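Local coordinates for twitching motility protein PilT (Aquifex aeolicus, PDB 2EYU), which probably hydrolyses ATP as the C-terminal motor domain of the machine that retracts type IV pili and so powers twitching motility, at residues G12-V17 against L180-L185; E19-K24 against A43-Y48; H56-E61 against N76-G81; R108-V113 against I145-Q150. The protein carries 1 engineered substitution. One frame throughout, in Å; residues are numbered along the deposited sequence.

Interaction 1. Residues G12-V17 against L180-L185; sequences GLPDKV and LAYGLL. Engineered in segment 180-185: Gly183 (natural residue Glu).
Leu13 lies over one face of the Tyr182 ring where the N-terminal segment 12-17 crosses strand 179-185, next to the last strand of the mixed beta sheet of this P-loop NTPase domain. The CH-pi contact is made by Leu13 CD2, 3.9 Å from the ring centroid and 28° off the ring normal, displaced toward the CB end of the tyrosine. The two side chains run antiparallel alongside each other, and the same methyl also touches Leu180 CD2 at 3.7 Å. Tyr182 adopts the least common of the staggered rotamers: its CG sits between the backbone N and the carbonyl carbon (chi1 57°), which raises the ring from the strand toward the 12-17 backbone. Its phenol end runs against Pro14, with CG of the proline 3.3 Å from Tyr182 OH, while Gly12 O approaches CE2 obliquely. An alanine in place of Tyr182 would probably take away the surface on which Leu13 and Pro14 rest and open a gap beneath them. Farther along, Val17 and Leu184 form a smaller apolar patch, and Ile166 of the adjoining strand 162-171 touches both Leu13 and Val17. Leu184 CG lies opposite the backbone N (chi1 174°), an extended course that carries both methyls up to the valine; Val17 CG2 meets Leu184 CD1 at 3.6 Å and CD2 at 3.8 Å.

Interaction 2. Residues E19-K24 against A43-Y48; sequences ELCHRK and ASMIDY
Cys21 is the bump of the short segment 19-24, and it fits against helix 38-52, the helix that follows the probable Walker A loop of this P-loop NTPase fold, between the side chains of Met45 and Tyr48. These two residues are three positions apart, so both project from the same side of the helix and form the walls of a shallow hollow. The thiol fills one side of it: Cys21 SG rests 3.4 Å from CE of Met45, a selenomethionine in this crystal. That methyl is brought round by a turn about the CG-SE bond (chi3 64°), which folds the end of the chain over toward the cysteine and also within 4.4 Å of Leu20 CB. Val17 and Phe8 pack on Met45 as well, so its side chain is enclosed by several apolar neighbours. On the other side, Cys21 CB meets the edge of the Tyr48 ring at CD2, 4.1 Å away. Tyr48 also marks the outer border of the contact, where His22 comes across it at about a right angle, the two ring planes 82° apart. The closest approach there puts His22 CE1, at the edge of the imidazole, 2.9 Å from Tyr48 OH.

Interaction 3. Residues H56-E61 against N76-G81; sequences HIITIE and NQREVG
Thr59 and Asn76 meet at the tightest part of a parallel strand pair, where strand 56-61 adjoins strand 74-79 at the margin of the sheet. Asn76 N donates to Ile57 O at 2.7 Å, and Thr59 N to Asn76 O at 2.6 Å. The ladder then runs on, with Arg78 N bonded to Thr59 O, Glu61 N to Arg78 O, and Val80 N to Glu61 O at 3.1 Å. The sheet face bearing Ile58, Ile60 and Arg78 packs against helix 87-97. There Ile58 CG2 lies against one face of the Arg78 guanidinium, 3.8 Å from CZ and offset toward its rim; a bend at chi3 (-73°) turns the arginine back along the neighbouring strand to reach it. Ile60 and Val80 touch more lightly, CG2 to CG2 at 4.1 Å.

The contact is looser in two places. At the start of the pair the exposed Asn76 brings its CG 4.0 Å from His56 CE1, at the edge of that ring. On the face bearing Thr59 and Glu61, the partly exposed Gln77 stretches across to Glu61, with its amide and the carboxylate nearly coplanar, 13° apart, and Phe68 lies alongside. A leucine in place of Gln77 would probably leave Glu61 OE2 without this polar neighbour, although Glu61 OE1 would keep its bond from Glu65 N. The hydrogen bonds described between the strands run through the main chain, so the pairing probably depends little on residue type, whereas its two faces differ in chemistry: Ile58 covers one face of the Arg78 guanidinium on one, and polar groups gather on the other.

Interaction 4. Residues R108-V113 against I145-Q150; sequences RDLETV and IFPLNQ
Leu110 reaches from the first turn of helix 110-121 to the Phe146 ring in the loop that joins helices 135-144 and 151-161. From CB the chain extends with CG opposite the backbone N (chi1 -162°), a course that takes it away from its own helix and toward the loop. CB and CG serve as the stalk, and the contacts begin at the fork. CD1 comes down over the centre of the Phe146 ring, 3.3 Å from the centroid and 13° off the normal, a close and almost perpendicular CH-pi contact. The other branch, CD2, turns to Pro147 and lies 4.1 Å from its CD, so the two methyls of one leucine straddle successive residues of the loop. One turn farther along the helix, Val113 divides its methyls in a similar way. CG1 approaches the rim of the Phe146 ring at CE1, 3.6 Å away, and CG2 meets Ile145 CD1 at 3.8 Å, valine and isoleucine touching tip to tip. Phe146 is therefore held over one face by Leu110 and at its edge by Val113, while Glu114 and Leu117 of the same helix extend the surface it rests on. No hydrogen bond joins the two segments; this is apolar packing of an interhelical loop onto the N-terminal turn of a helix that flanks the sheet, within the alpha/beta architecture of a P-loop NTPase.

Overall arrangement
From the N terminus, segment 12-17 opens the widest loop, which interaction 1 closes only at strand 179-185; the other three contacts are nested inside it. Interaction 2 closes first, bringing 19-24 against helix 38-52, and it touches interaction 1 where Val17 O meets Met45 CE. Strand 56-61 follows that helix, and interaction 3 closes next by pairing it with the edge strand 74-79; Ile46 links these two contacts by packing on Ile57 and Thr59. Interaction 4 comes last in the series, tying helix 110-121 to loop 145-150. Interactions 1 and 3 reach the same sheet from opposite sides of the chain's centre, their centres about 25 Å apart.

Interaction 1. Residues G12-V17 against L180-L185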
loop_
_atom_site.group_PDB
_atom_site.type_symbol
_atom_site.label_atom_id
_atom_site.label_comp_id
_atom_site.label_asym_id
_atom_site.label_seq_id
_atom_site.Cartn_x
_atom_site.Cartn_y
_atom_site.Cartn_z
ATOM N N GLY A 12 -13.492 -5.354 -2.070
ATOM C CA GLY A 12 -13.099 -6.300 -3.114
ATOM C C GLY A 12 -11.666 -6.767 -2.874
ATOM O O GLY A 12 -11.059 -7.397 -3.731
ATOM N N LEU A 13 -11.153 -6.433 -1.697
ATOM C CA LEU A 13 -9.844 -6.854 -1.232
ATOM C C LEU A 13 -10.036 -7.957 -0.195
ATOM O O LEU A 13 -11.047 -7.964 0.511
ATOM C CB LEU A 13 -9.071 -5.680 -0.626
ATOM C CG LEU A 13 -8.687 -4.574 -1.618
ATOM C CD1 LEU A 13 -8.528 -3.252 -0.887
ATOM C CD2 LEU A 13 -7.424 -4.964 -2.378
ATOM N N PRO A 14 -9.114 -8.891 -0.088
ATOM C CA PRO A 14 -9.296 -10.002 0.855
ATOM C C PRO A 14 -8.824 -9.650 2.265
ATOM O O PRO A 14 -7.966 -8.791 2.467
ATOM C CB PRO A 14 -8.442 -11.104 0.242
ATOM C CG PRO A 14 -7.825 -10.535 -0.990
ATOM C CD PRO A 14 -7.858 -9.035 -0.838
ATOM N N ASP A 15 -9.440 -10.345 3.209
ATOM C CA ASP A 15 -9.316 -10.264 4.642
ATOM C C ASP A 15 -7.888 -10.060 5.124
ATOM O O ASP A 15 -7.657 -9.252 6.031
ATOM C CB ASP A 15 -9.849 -11.543 5.310
ATOM C CG ASP A 15 -11.238 -11.962 4.883
ATOM O OD1 ASP A 15 -11.586 -13.152 5.075
ATOM O OD2 ASP A 15 -11.998 -11.121 4.357
ATOM N N LYS A 16 -6.896 -10.756 4.590
ATOM C CA LYS A 16 -5.568 -10.609 5.181
ATOM C C LYS A 16 -5.021 -9.184 5.094
ATOM O O LYS A 16 -4.094 -8.860 5.842
ATOM C CB LYS A 16 -4.575 -11.582 4.522
ATOM C CG LYS A 16 -3.276 -10.910 4.121
ATOM C CD LYS A 16 -2.216 -11.946 3.750
ATOM C CE LYS A 16 -1.158 -12.075 4.839
ATOM N NZ LYS A 16 -1.771 -12.353 6.178
ATOM N N VAL A 17 -5.545 -8.337 4.221
ATOM C CA VAL A 17 -5.054 -6.957 4.123
ATOM C C VAL A 17 -5.410 -6.185 5.383
ATOM O O VAL A 17 -4.654 -5.375 5.923
ATOM C CB VAL A 17 -5.637 -6.248 2.892
ATOM C CG1 VAL A 17 -5.425 -4.748 2.992
ATOM C CG2 VAL A 17 -5.026 -6.785 1.605
ATOM N N LEU A 180 -12.279 -3.514 -8.246
ATOM C CA LEU A 180 -10.893 -3.322 -7.839
ATOM C C LEU A 180 -10.032 -4.492 -8.281
ATOM O O LEU A 180 -10.338 -5.628 -7.883
ATOM C CB LEU A 180 -10.754 -3.181 -6.312
ATOM C CG LEU A 180 -9.805 -2.062 -5.882
ATOM C CD1 LEU A 180 -10.592 -0.837 -5.425
ATOM C CD2 LEU A 180 -8.867 -2.556 -4.792
ATOM N N ALA A 181 -9.005 -4.173 -9.043
ATOM C CA ALA A 181 -7.920 -5.051 -9.454
ATOM C C ALA A 181 -6.693 -4.637 -8.626
ATOM O O ALA A 181 -6.411 -3.438 -8.541
ATOM C CB ALA A 181 -7.677 -4.971 -10.947
ATOM N N TYR A 182 -6.049 -5.615 -8.006
ATOM C CA TYR A 182 -4.963 -5.364 -7.073
ATOM C C TYR A 182 -3.856 -6.403 -7.216
ATOM O O TYR A 182 -4.143 -7.530 -7.623
ATOM C CB TYR A 182 -5.448 -5.412 -5.615
ATOM C CG TYR A 182 -6.118 -6.719 -5.237
ATOM C CD1 TYR A 182 -5.443 -7.796 -4.693
ATOM C CD2 TYR A 182 -7.489 -6.886 -5.419
ATOM C CE1 TYR A 182 -6.106 -8.960 -4.364
ATOM C CE2 TYR A 182 -8.168 -8.039 -5.099
ATOM C CZ TYR A 182 -7.459 -9.087 -4.562
ATOM O OH TYR A 182 -8.101 -10.259 -4.230
ATOM N N GLY A 183 -2.664 -5.970 -6.837
ATOM C CA GLY A 183 -1.506 -6.831 -6.625
ATOM C C GLY A 183 -1.230 -6.827 -5.124
ATOM O O GLY A 183 -1.566 -5.841 -4.469
ATOM N N LEU A 184 -0.670 -7.863 -4.527
ATOM C CA LEU A 184 -0.521 -7.783 -3.053
ATOM C C LEU A 184 0.752 -8.516 -2.647
ATOM O O LEU A 184 1.009 -9.646 -3.075
ATOM C CB LEU A 184 -1.775 -8.348 -2.413
ATOM C CG LEU A 184 -1.905 -8.539 -0.910
ATOM C CD1 LEU A 184 -1.940 -7.218 -0.159
ATOM C CD2 LEU A 184 -3.164 -9.337 -0.582
ATOM N N LEU A 185 1.555 -7.883 -1.809
ATOM C CA LEU A 185 2.803 -8.484 -1.344
ATOM C C LEU A 185 2.893 -8.270 0.170
ATOM O O LEU A 185 3.168 -7.164 0.636
ATOM C CB LEU A 185 4.038 -7.878 -1.989
ATOM C CG LEU A 185 5.391 -8.314 -1.421
ATOM C CD1 LEU A 185 5.507 -9.831 -1.391
ATOM C CD2 LEU A 185 6.556 -7.734 -2.207
#

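Interaction 2. Residues E19-K24 against A43-Y48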
loop_
_atom_site.group_PDB
_atom_site.type_symbol
_atom_site.label_atom_id
_atom_site.label_comp_id
_atom_site.label_asym_id
_atom_site.label_seq_id
_atom_site.Cartn_x
_atom_site.Cartn_y
_atom_site.Cartn_z
ATOM N N GLU A 19 -5.741 -7.541 8.271
ATOM C CA GLU A 19 -4.975 -8.008 9.435
ATOM C C GLU A 19 -3.753 -7.145 9.686
ATOM O O GLU A 19 -3.191 -7.085 10.779
ATOM C CB GLU A 19 -4.498 -9.428 9.163
ATOM C CG GLU A 19 -5.468 -10.550 9.485
ATOM C CD GLU A 19 -4.868 -11.850 8.950
ATOM O OE1 GLU A 19 -3.619 -11.931 8.969
ATOM O OE2 GLU A 19 -5.638 -12.729 8.521
ATOM N N LEU A 20 -3.339 -6.492 8.596
ATOM C CA LEU A 20 -2.201 -5.590 8.602
ATOM C C LEU A 20 -2.439 -4.475 9.604
ATOM O O LEU A 20 -1.566 -3.979 10.312
ATOM C CB LEU A 20 -1.951 -4.984 7.217
ATOM C CG LEU A 20 -1.264 -5.860 6.163
ATOM C CD1 LEU A 20 -1.814 -7.267 6.140
ATOM C CD2 LEU A 20 -1.391 -5.203 4.791
ATOM N N CYS A 21 -3.699 -4.043 9.698
ATOM C CA CYS A 21 -3.976 -2.986 10.656
ATOM C C CYS A 21 -3.743 -3.444 12.096
ATOM O O CYS A 21 -3.717 -2.591 12.989
ATOM C CB CYS A 21 -5.431 -2.538 10.554
ATOM S SG CYS A 21 -5.784 -2.011 8.842
ATOM N N HIS A 22 -3.636 -4.752 12.330
ATOM C CA HIS A 22 -3.354 -5.179 13.705
ATOM C C HIS A 22 -1.860 -5.205 13.955
ATOM O O HIS A 22 -1.421 -5.537 15.061
ATOM C CB HIS A 22 -4.003 -6.546 13.945
ATOM C CG HIS A 22 -5.484 -6.380 14.164
ATOM N ND1 HIS A 22 -6.443 -7.019 13.426
ATOM C CD2 HIS A 22 -6.151 -5.627 15.066
ATOM C CE1 HIS A 22 -7.648 -6.673 13.854
ATOM N NE2 HIS A 22 -7.502 -5.822 14.857
ATOM N N ARG A 23 -1.057 -4.841 12.944
ATOM C CA ARG A 23 0.388 -4.800 13.222
ATOM C C ARG A 23 0.693 -3.589 14.097
ATOM O O ARG A 23 0.045 -2.556 14.002
ATOM C CB ARG A 23 1.203 -4.806 11.942
ATOM C CG ARG A 23 0.795 -5.784 10.866
ATOM C CD ARG A 23 1.443 -7.152 10.976
ATOM N NE ARG A 23 1.488 -7.840 9.692
ATOM C CZ ARG A 23 1.162 -9.101 9.464
ATOM N NH1 ARG A 23 0.741 -9.876 10.460
ATOM N NH2 ARG A 23 1.241 -9.620 8.243
ATOM N N LYS A 24 1.678 -3.687 14.993
ATOM C CA LYS A 24 2.023 -2.640 15.934
ATOM C C LYS A 24 3.066 -1.649 15.441
ATOM O O LYS A 24 3.217 -0.601 16.083
ATOM C CB LYS A 24 2.547 -3.289 17.232
ATOM C CG LYS A 24 3.784 -4.148 17.015
ATOM C CD LYS A 24 5.054 -3.403 17.407
ATOM C CE LYS A 24 5.415 -3.672 18.863
ATOM N NZ LYS A 24 5.074 -5.072 19.250
ATOM N N ALA A 43 -8.377 4.854 3.509
ATOM C CA ALA A 43 -9.356 5.447 4.425
ATOM C C ALA A 43 -10.243 4.381 5.047
ATOM O O ALA A 43 -10.640 4.433 6.224
ATOM C CB ALA A 43 -10.103 6.515 3.642
ATOM N N SER A 44 -10.591 3.365 4.256
ATOM C CA SER A 44 -11.388 2.264 4.766
ATOM C C SER A 44 -10.617 1.463 5.822
ATOM O O SER A 44 -11.222 1.005 6.802
ATOM C CB SER A 44 -11.819 1.313 3.653
ATOM O OG SER A 44 -12.290 0.101 4.263
HETATM N N MSE A 45 -9.319 1.285 5.612
HETATM C CA MSE A 45 -8.461 0.558 6.552
HETATM C C MSE A 45 -8.206 1.373 7.799
HETATM O O MSE A 45 -8.235 0.883 8.934
HETATM C CB MSE A 45 -7.097 0.214 5.955
HETATM C CG MSE A 45 -7.070 -0.713 4.768
HETATM SE SE MSE A 45 -5.305 -0.993 4.039
HETATM C CE MSE A 45 -4.697 -1.845 5.669
ATOM N N ILE A 46 -7.938 2.672 7.694
ATOM C CA ILE A 46 -7.803 3.459 8.915
ATOM C C ILE A 46 -9.116 3.546 9.670
ATOM O O ILE A 46 -9.211 3.495 10.900
ATOM C CB ILE A 46 -7.292 4.869 8.558
ATOM C CG1 ILE A 46 -5.839 4.898 8.063
ATOM C CG2 ILE A 46 -7.489 5.839 9.713
ATOM C CD1 ILE A 46 -5.483 6.291 7.560
ATOM N N ASP A 47 -10.229 3.693 8.940
ATOM C CA ASP A 47 -11.502 3.804 9.646
ATOM C C ASP A 47 -11.873 2.514 10.386
ATOM O O ASP A 47 -12.625 2.630 11.349
ATOM C CB ASP A 47 -12.660 4.175 8.713
ATOM C CG ASP A 47 -13.873 4.624 9.515
ATOM O OD1 ASP A 47 -14.936 3.985 9.375
ATOM O OD2 ASP A 47 -13.751 5.598 10.287
ATOM N N TYR A 48 -11.359 1.370 9.956
ATOM C CA TYR A 48 -11.435 0.119 10.686
ATOM C C TYR A 48 -10.753 0.287 12.037
ATOM O O TYR A 48 -11.286 -0.093 13.077
ATOM C CB TYR A 48 -10.752 -1.046 9.964
ATOM C CG TYR A 48 -10.675 -2.334 10.769
ATOM C CD1 TYR A 48 -11.776 -3.119 11.045
ATOM C CD2 TYR A 48 -9.450 -2.764 11.275
ATOM C CE1 TYR A 48 -11.695 -4.291 11.785
ATOM C CE2 TYR A 48 -9.353 -3.925 12.012
ATOM C CZ TYR A 48 -10.471 -4.693 12.272
ATOM O OH TYR A 48 -10.340 -5.844 13.005
#

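Interaction 3. Residues H56-E61 against N76-G81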
loop_
_atom_site.group_PDB
_atom_site.type_symbol
_atom_site.label_atom_id
_atom_site.label_comp_id
_atom_site.label_asym_id
_atom_site.label_seq_id
_atom_site.Cartn_x
_atom_site.Cartn_y
_atom_site.Cartn_z
ATOM N N HIS A 56 -4.260 6.748 19.095
ATOM C CA HIS A 56 -4.007 8.092 18.607
ATOM C C HIS A 56 -3.622 7.989 17.125
ATOM O O HIS A 56 -2.642 7.284 16.838
ATOM C CB HIS A 56 -2.898 8.796 19.355
ATOM C CG HIS A 56 -2.758 10.248 19.045
ATOM N ND1 HIS A 56 -3.630 10.934 18.219
ATOM C CD2 HIS A 56 -1.840 11.150 19.464
ATOM C CE1 HIS A 56 -3.247 12.192 18.138
ATOM N NE2 HIS A 56 -2.166 12.356 18.884
ATOM N N ILE A 57 -4.380 8.648 16.246
ATOM C CA ILE A 57 -4.078 8.468 14.810
ATOM C C ILE A 57 -3.766 9.824 14.195
ATOM O O ILE A 57 -4.500 10.797 14.346
ATOM C CB ILE A 57 -5.204 7.756 14.048
ATOM C CG1 ILE A 57 -5.560 6.335 14.483
ATOM C CG2 ILE A 57 -4.921 7.646 12.544
ATOM C CD1 ILE A 57 -6.750 5.747 13.736
ATOM N N ILE A 58 -2.634 9.928 13.487
ATOM C CA ILE A 58 -2.334 11.248 12.932
ATOM C C ILE A 58 -2.251 11.111 11.421
ATOM O O ILE A 58 -1.609 10.189 10.895
ATOM C CB ILE A 58 -1.046 11.836 13.521
ATOM C CG1 ILE A 58 -1.132 12.077 15.039
ATOM C CG2 ILE A 58 -0.615 13.103 12.798
ATOM C CD1 ILE A 58 -0.113 13.065 15.557
ATOM N N THR A 59 -2.914 12.030 10.723
ATOM C CA THR A 59 -2.949 12.003 9.257
ATOM C C THR A 59 -2.367 13.296 8.698
ATOM O O THR A 59 -2.508 14.359 9.293
ATOM C CB THR A 59 -4.386 11.824 8.735
ATOM O OG1 THR A 59 -5.291 12.435 9.665
ATOM C CG2 THR A 59 -4.796 10.362 8.676
ATOM N N ILE A 60 -1.696 13.194 7.568
ATOM C CA ILE A 60 -1.036 14.234 6.815
ATOM C C ILE A 60 -1.433 14.089 5.343
ATOM O O ILE A 60 -0.876 13.166 4.739
ATOM C CB ILE A 60 0.487 14.086 6.914
ATOM C CG1 ILE A 60 0.999 13.991 8.359
ATOM C CG2 ILE A 60 1.212 15.182 6.153
ATOM C CD1 ILE A 60 2.334 13.272 8.407
ATOM N N GLU A 61 -2.330 14.908 4.813
ATOM C CA GLU A 61 -2.915 14.728 3.487
ATOM C C GLU A 61 -2.903 16.035 2.705
ATOM O O GLU A 61 -3.069 17.112 3.280
ATOM C CB GLU A 61 -4.344 14.183 3.593
ATOM C CG GLU A 61 -4.505 12.963 4.481
ATOM C CD GLU A 61 -5.920 12.602 4.862
ATOM O OE1 GLU A 61 -6.734 12.285 3.970
ATOM O OE2 GLU A 61 -6.270 12.605 6.068
ATOM N N ASN A 76 -6.248 12.877 14.428
ATOM C CA ASN A 76 -5.912 14.222 13.980
ATOM C C ASN A 76 -5.553 14.191 12.500
ATOM O O ASN A 76 -4.627 13.476 12.117
ATOM C CB ASN A 76 -4.762 14.776 14.817
ATOM C CG ASN A 76 -5.216 15.078 16.232
ATOM O OD1 ASN A 76 -6.271 14.600 16.654
ATOM N ND2 ASN A 76 -4.437 15.865 16.964
ATOM N N GLN A 77 -6.289 14.935 11.691
ATOM C CA GLN A 77 -6.105 15.043 10.256
ATOM C C GLN A 77 -5.562 16.410 9.851
ATOM O O GLN A 77 -6.182 17.448 10.049
ATOM C CB GLN A 77 -7.415 14.788 9.505
ATOM C CG GLN A 77 -8.017 13.407 9.718
ATOM C CD GLN A 77 -9.157 13.153 8.751
ATOM O OE1 GLN A 77 -8.884 12.962 7.560
ATOM N NE2 GLN A 77 -10.397 13.170 9.221
ATOM N N ARG A 78 -4.364 16.402 9.275
ATOM C CA ARG A 78 -3.644 17.636 9.017
ATOM C C ARG A 78 -3.423 17.824 7.523
ATOM O O ARG A 78 -2.791 17.001 6.858
ATOM C CB ARG A 78 -2.319 17.597 9.795
ATOM C CG ARG A 78 -2.495 17.128 11.235
ATOM C CD ARG A 78 -1.385 17.597 12.158
ATOM N NE ARG A 78 -0.138 16.898 11.923
ATOM C CZ ARG A 78 0.848 16.634 12.765
ATOM N NH1 ARG A 78 0.822 17.006 14.039
ATOM N NH2 ARG A 78 1.910 15.970 12.313
ATOM N N GLU A 79 -3.971 18.913 6.997
ATOM C CA GLU A 79 -3.820 19.280 5.598
ATOM C C GLU A 79 -2.531 20.075 5.426
ATOM O O GLU A 79 -2.380 21.159 5.996
ATOM C CB GLU A 79 -5.007 20.105 5.103
ATOM C CG GLU A 79 -5.134 20.253 3.600
ATOM C CD GLU A 79 -4.337 21.390 3.006
ATOM O OE1 GLU A 79 -4.195 22.443 3.672
ATOM O OE2 GLU A 79 -3.840 21.248 1.862
ATOM N N VAL A 80 -1.611 19.539 4.637
ATOM C CA VAL A 80 -0.404 20.312 4.333
ATOM C C VAL A 80 -0.814 21.588 3.604
ATOM O O VAL A 80 -1.262 21.574 2.458
ATOM C CB VAL A 80 0.612 19.520 3.500
ATOM C CG1 VAL A 80 1.281 20.403 2.452
ATOM C CG2 VAL A 80 1.659 18.895 4.415
ATOM N N GLY A 81 -0.660 22.703 4.301
ATOM C CA GLY A 81 -1.064 23.993 3.768
ATOM C C GLY A 81 -1.746 24.805 4.846
ATOM O O GLY A 81 -1.086 25.587 5.535
#

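Interaction 4. Residues R108-V113 against I145-Q150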
loop_
_atom_site.group_PDB
_atom_site.type_symbol
_atom_site.label_atom_id
_atom_site.label_comp_id
_atom_site.label_asym_id
_atom_site.label_seq_id
_atom_site.Cartn_x
_atom_site.Cartn_y
_atom_site.Cartn_z
ATOM N N ARG A 108 7.089 11.996 -2.113
ATOM C CA ARG A 108 7.632 12.603 -3.305
ATOM C C ARG A 108 9.120 12.863 -3.104
ATOM O O ARG A 108 9.881 13.045 -4.045
ATOM C CB ARG A 108 6.905 13.920 -3.610
ATOM C CG ARG A 108 7.345 14.680 -4.850
ATOM C CD ARG A 108 6.229 15.584 -5.363
ATOM N NE ARG A 108 6.636 16.420 -6.483
ATOM C CZ ARG A 108 5.880 17.209 -7.230
ATOM N NH1 ARG A 108 4.570 17.350 -7.046
ATOM N NH2 ARG A 108 6.442 17.903 -8.217
ATOM N N ASP A 109 9.487 12.874 -1.826
ATOM C CA ASP A 109 10.774 13.358 -1.378
ATOM C C ASP A 109 11.555 12.369 -0.520
ATOM O O ASP A 109 11.032 11.547 0.227
ATOM C CB ASP A 109 10.591 14.642 -0.544
ATOM C CG ASP A 109 10.422 15.866 -1.420
ATOM O OD1 ASP A 109 9.532 16.694 -1.123
ATOM O OD2 ASP A 109 11.191 15.972 -2.399
ATOM N N LEU A 110 12.866 12.539 -0.667
ATOM C CA LEU A 110 13.834 11.860 0.176
ATOM C C LEU A 110 13.552 12.121 1.647
ATOM O O LEU A 110 13.487 11.220 2.487
ATOM C CB LEU A 110 15.233 12.343 -0.221
ATOM C CG LEU A 110 16.374 11.430 0.240
ATOM C CD1 LEU A 110 15.920 9.985 0.106
ATOM C CD2 LEU A 110 17.651 11.728 -0.523
ATOM N N GLU A 111 13.369 13.398 2.003
ATOM C CA GLU A 111 13.198 13.704 3.422
ATOM C C GLU A 111 11.973 13.015 4.010
ATOM O O GLU A 111 12.040 12.528 5.143
ATOM C CB GLU A 111 13.122 15.222 3.636
ATOM C CG GLU A 111 14.198 15.982 2.870
ATOM C CD GLU A 111 13.689 17.253 2.216
ATOM O OE1 GLU A 111 13.495 18.258 2.936
ATOM O OE2 GLU A 111 13.476 17.251 0.980
ATOM N N THR A 112 10.868 12.985 3.278
ATOM C CA THR A 112 9.618 12.417 3.753
ATOM C C THR A 112 9.781 10.914 3.943
ATOM O O THR A 112 9.438 10.322 4.955
ATOM C CB THR A 112 8.452 12.568 2.757
ATOM O OG1 THR A 112 8.164 13.948 2.549
ATOM C CG2 THR A 112 7.199 11.907 3.338
ATOM N N VAL A 113 10.320 10.333 2.875
ATOM C CA VAL A 113 10.572 8.901 2.850
ATOM C C VAL A 113 11.483 8.449 3.989
ATOM O O VAL A 113 11.250 7.436 4.654
ATOM C CB VAL A 113 11.257 8.521 1.526
ATOM C CG1 VAL A 113 11.580 7.034 1.572
ATOM C CG2 VAL A 113 10.387 8.825 0.325
ATOM N N ILE A 145 15.234 6.274 -4.781
ATOM C CA ILE A 145 15.248 7.735 -4.594
ATOM C C ILE A 145 16.462 8.111 -3.760
ATOM O O ILE A 145 16.877 9.260 -3.805
ATOM C CB ILE A 145 13.930 8.193 -3.977
ATOM C CG1 ILE A 145 13.628 7.591 -2.608
ATOM C CG2 ILE A 145 12.791 7.903 -4.954
ATOM C CD1 ILE A 145 12.237 7.010 -2.493
ATOM N N PHE A 146 17.034 7.152 -3.036
ATOM C CA PHE A 146 18.212 7.376 -2.207
ATOM C C PHE A 146 19.540 7.387 -2.942
ATOM O O PHE A 146 19.667 6.827 -4.026
ATOM C CB PHE A 146 18.257 6.259 -1.141
ATOM C CG PHE A 146 17.270 6.557 -0.022
ATOM C CD1 PHE A 146 15.955 6.145 -0.123
ATOM C CD2 PHE A 146 17.659 7.245 1.109
ATOM C CE1 PHE A 146 15.056 6.412 0.881
ATOM C CE2 PHE A 146 16.759 7.512 2.120
ATOM C CZ PHE A 146 15.455 7.099 2.006
ATOM N N PRO A 147 20.565 8.033 -2.392
ATOM C CA PRO A 147 21.884 7.971 -3.034
ATOM C C PRO A 147 22.430 6.544 -2.974
ATOM O O PRO A 147 22.198 5.858 -1.977
ATOM C CB PRO A 147 22.761 8.915 -2.212
ATOM C CG PRO A 147 21.835 9.670 -1.329
ATOM C CD PRO A 147 20.561 8.882 -1.198
ATOM N N LEU A 148 23.103 6.174 -4.044
ATOM C CA LEU A 148 23.641 4.873 -4.358
ATOM C C LEU A 148 24.169 4.206 -3.081
ATOM O O LEU A 148 23.735 3.109 -2.741
ATOM C CB LEU A 148 24.754 4.978 -5.403
ATOM C CG LEU A 148 24.509 4.302 -6.747
ATOM C CD1 LEU A 148 24.162 5.339 -7.813
ATOM C CD2 LEU A 148 25.713 3.479 -7.184
ATOM N N ASN A 149 25.063 4.909 -2.424
ATOM C CA ASN A 149 25.756 4.523 -1.201
ATOM C C ASN A 149 24.817 4.271 -0.033
ATOM O O ASN A 149 25.208 3.727 1.009
ATOM C CB ASN A 149 26.772 5.618 -0.855
ATOM C CG ASN A 149 26.321 7.018 -1.222
ATOM O OD1 ASN A 149 26.208 7.415 -2.390
ATOM N ND2 ASN A 149 26.074 7.788 -0.160
ATOM N N GLN A 150 23.549 4.651 -0.184
ATOM C CA GLN A 150 22.570 4.427 0.864
ATOM C C GLN A 150 21.514 3.392 0.510
ATOM O O GLN A 150 20.660 3.116 1.356
ATOM C CB GLN A 150 21.849 5.746 1.195
ATOM C CG GLN A 150 22.765 6.753 1.881
ATOM C CD GLN A 150 21.968 7.652 2.814
ATOM O OE1 GLN A 150 22.509 8.207 3.772
ATOM N NE2 GLN A 150 20.675 7.782 2.533
#